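Local coordinates for protein neural-cadherin (Drosophila melanogaster, PDB 3UBH) that mediates calcium-dependent, homophilic adhesion between cells through a chain of extracellular cadherin domains joined by linkers, many of them rigidified by bound calcium, at residues P322-P327 with L345-M350. Residues are numbered along the deposited sequence; the frame is centred on the assembly and turned at random.
Sequences PKFELP and LRVKAM
F324 lays one face of its ring over A349, whose CB sits 3.9 Å from the ring centroid and 18° off the normal, a CH-pi contact offset toward the rim. V347 meets the same ring at its edge, near its plane, through CG1. F324 and A349 form a non-hydrogen-bonded antiparallel pair with side chains on one face; CG of F324, anti to the carbonyl carbon (chi1 -74°), turns the ring over A349 CB, and V396 and A398 of strand 391-400 and Y329 also touch it. P322 joins this interior side, its CB 4.4 Å from A349 CB. Without the ring, as with an alanine here, A349 and V347 would probably lose their aromatic cover and a gap would open toward strand 391-400. The backbones pair as a short antiparallel bridge: K323 N donates to M350 O (2.7 Å, 173° at the hydrogen), and M350 N returns a bond to K323 O from above its carbonyl plane. Strand 323-324 is thereby added as an edge strand to the sheet of 343-350, 376-379 and 369-371, one of the two facing sheets of the Greek-key cadherin domain, just past a calcium-binding linker. Beyond the bridge, E325 N reaches K348 O at 3.0 Å, nearly straight. The opposite face carries K323 and M350, both exposed, whose side chains touch across only lightly, at backbone oxygens. Beside it, E325 and K348 cross obliquely: E325 OE2 lies 3.4 Å from K348 CD but 4.7 Å from K348 NZ, so carboxylate and aliphatic chain touch without a salt bridge, though the opposite charges may still attract weakly.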
# COMPACT_ATOMS: atom_id res chain seq x y z
N PRO A 322 25.25 -18.27 -3.81
CA PRO A 322 26.50 -18.12 -3.04
C PRO A 322 27.68 -18.74 -3.81
O PRO A 322 27.53 -19.84 -4.34
CB PRO A 322 26.22 -18.92 -1.77
CG PRO A 322 24.73 -18.93 -1.63
CD PRO A 322 24.20 -18.96 -3.04
N LYS A 323 28.81 -18.03 -3.90
CA LYS A 323 30.03 -18.59 -4.52
C LYS A 323 31.14 -18.76 -3.50
O LYS A 323 31.50 -17.79 -2.81
CB LYS A 323 30.57 -17.73 -5.67
CG LYS A 323 29.55 -17.15 -6.66
CD LYS A 323 30.23 -16.92 -8.02
CE LYS A 323 30.03 -15.51 -8.59
NZ LYS A 323 28.64 -15.24 -9.08
N PHE A 324 31.70 -19.96 -3.42
CA PHE A 324 32.85 -20.23 -2.57
C PHE A 324 34.08 -19.54 -3.14
O PHE A 324 34.25 -19.50 -4.35
CB PHE A 324 33.08 -21.74 -2.43
CG PHE A 324 32.07 -22.43 -1.54
CD1 PHE A 324 30.95 -23.05 -2.08
CD2 PHE A 324 32.24 -22.45 -0.15
CE1 PHE A 324 30.01 -23.67 -1.25
CE2 PHE A 324 31.30 -23.07 0.68
CZ PHE A 324 30.19 -23.68 0.13
N GLU A 325 34.92 -19.00 -2.26
CA GLU A 325 36.13 -18.28 -2.67
C GLU A 325 37.12 -19.17 -3.43
O GLU A 325 37.86 -18.69 -4.30
CB GLU A 325 36.84 -17.68 -1.45
CG GLU A 325 36.01 -16.69 -0.63
CD GLU A 325 36.77 -16.15 0.60
OE1 GLU A 325 37.52 -16.93 1.25
OE2 GLU A 325 36.62 -14.93 0.91
N LEU A 326 37.13 -20.47 -3.11
CA LEU A 326 37.96 -21.43 -3.82
C LEU A 326 37.06 -22.42 -4.58
O LEU A 326 35.89 -22.59 -4.22
CB LEU A 326 38.90 -22.15 -2.84
CG LEU A 326 39.75 -21.32 -1.86
CD1 LEU A 326 40.70 -22.21 -1.08
CD2 LEU A 326 40.53 -20.22 -2.55
N PRO A 327 37.58 -23.05 -5.65
CA PRO A 327 36.78 -24.10 -6.32
C PRO A 327 36.72 -25.41 -5.54
O PRO A 327 35.81 -26.21 -5.74
CB PRO A 327 37.52 -24.30 -7.65
CG PRO A 327 38.92 -23.89 -7.38
CD PRO A 327 38.86 -22.81 -6.34
N LEU A 345 39.39 -27.27 8.75
CA LEU A 345 39.63 -26.17 7.83
C LEU A 345 38.46 -25.21 7.88
O LEU A 345 37.38 -25.56 8.35
CB LEU A 345 39.84 -26.66 6.40
CG LEU A 345 38.62 -27.02 5.53
CD1 LEU A 345 38.97 -26.82 4.08
CD2 LEU A 345 38.11 -28.44 5.77
N ARG A 346 38.69 -24.00 7.39
CA ARG A 346 37.66 -22.99 7.30
C ARG A 346 37.27 -22.79 5.83
O ARG A 346 38.13 -22.82 4.94
CB ARG A 346 38.13 -21.68 7.92
CG ARG A 346 37.01 -20.75 8.34
CD ARG A 346 37.52 -19.32 8.40
NE ARG A 346 36.50 -18.38 8.87
CZ ARG A 346 36.44 -17.88 10.10
NH1 ARG A 346 37.34 -18.22 11.02
NH2 ARG A 346 35.48 -17.02 10.42
N VAL A 347 35.99 -22.56 5.61
CA VAL A 347 35.40 -22.42 4.29
C VAL A 347 34.64 -21.09 4.22
O VAL A 347 34.09 -20.64 5.23
CB VAL A 347 34.50 -23.62 4.05
CG1 VAL A 347 33.19 -23.24 3.45
CG2 VAL A 347 35.21 -24.64 3.22
N LYS A 348 34.62 -20.44 3.06
CA LYS A 348 33.85 -19.20 2.90
C LYS A 348 33.24 -19.02 1.51
O LYS A 348 33.85 -19.36 0.50
CB LYS A 348 34.70 -17.98 3.26
CG LYS A 348 33.88 -16.75 3.63
CD LYS A 348 34.75 -15.51 3.69
CE LYS A 348 34.03 -14.35 4.32
NZ LYS A 348 34.97 -13.54 5.14
N ALA A 349 32.02 -18.48 1.49
CA ALA A 349 31.27 -18.24 0.26
C ALA A 349 30.59 -16.88 0.33
O ALA A 349 30.21 -16.42 1.41
CB ALA A 349 30.24 -19.34 0.04
N MET A 350 30.45 -16.24 -0.83
CA MET A 350 29.90 -14.89 -0.92
C MET A 350 28.72 -14.84 -1.88
O MET A 350 28.68 -15.59 -2.86
CB MET A 350 30.98 -13.91 -1.35
CG MET A 350 32.02 -13.60 -0.27
SD MET A 350 31.37 -12.53 1.05
CE MET A 350 30.73 -13.71 2.25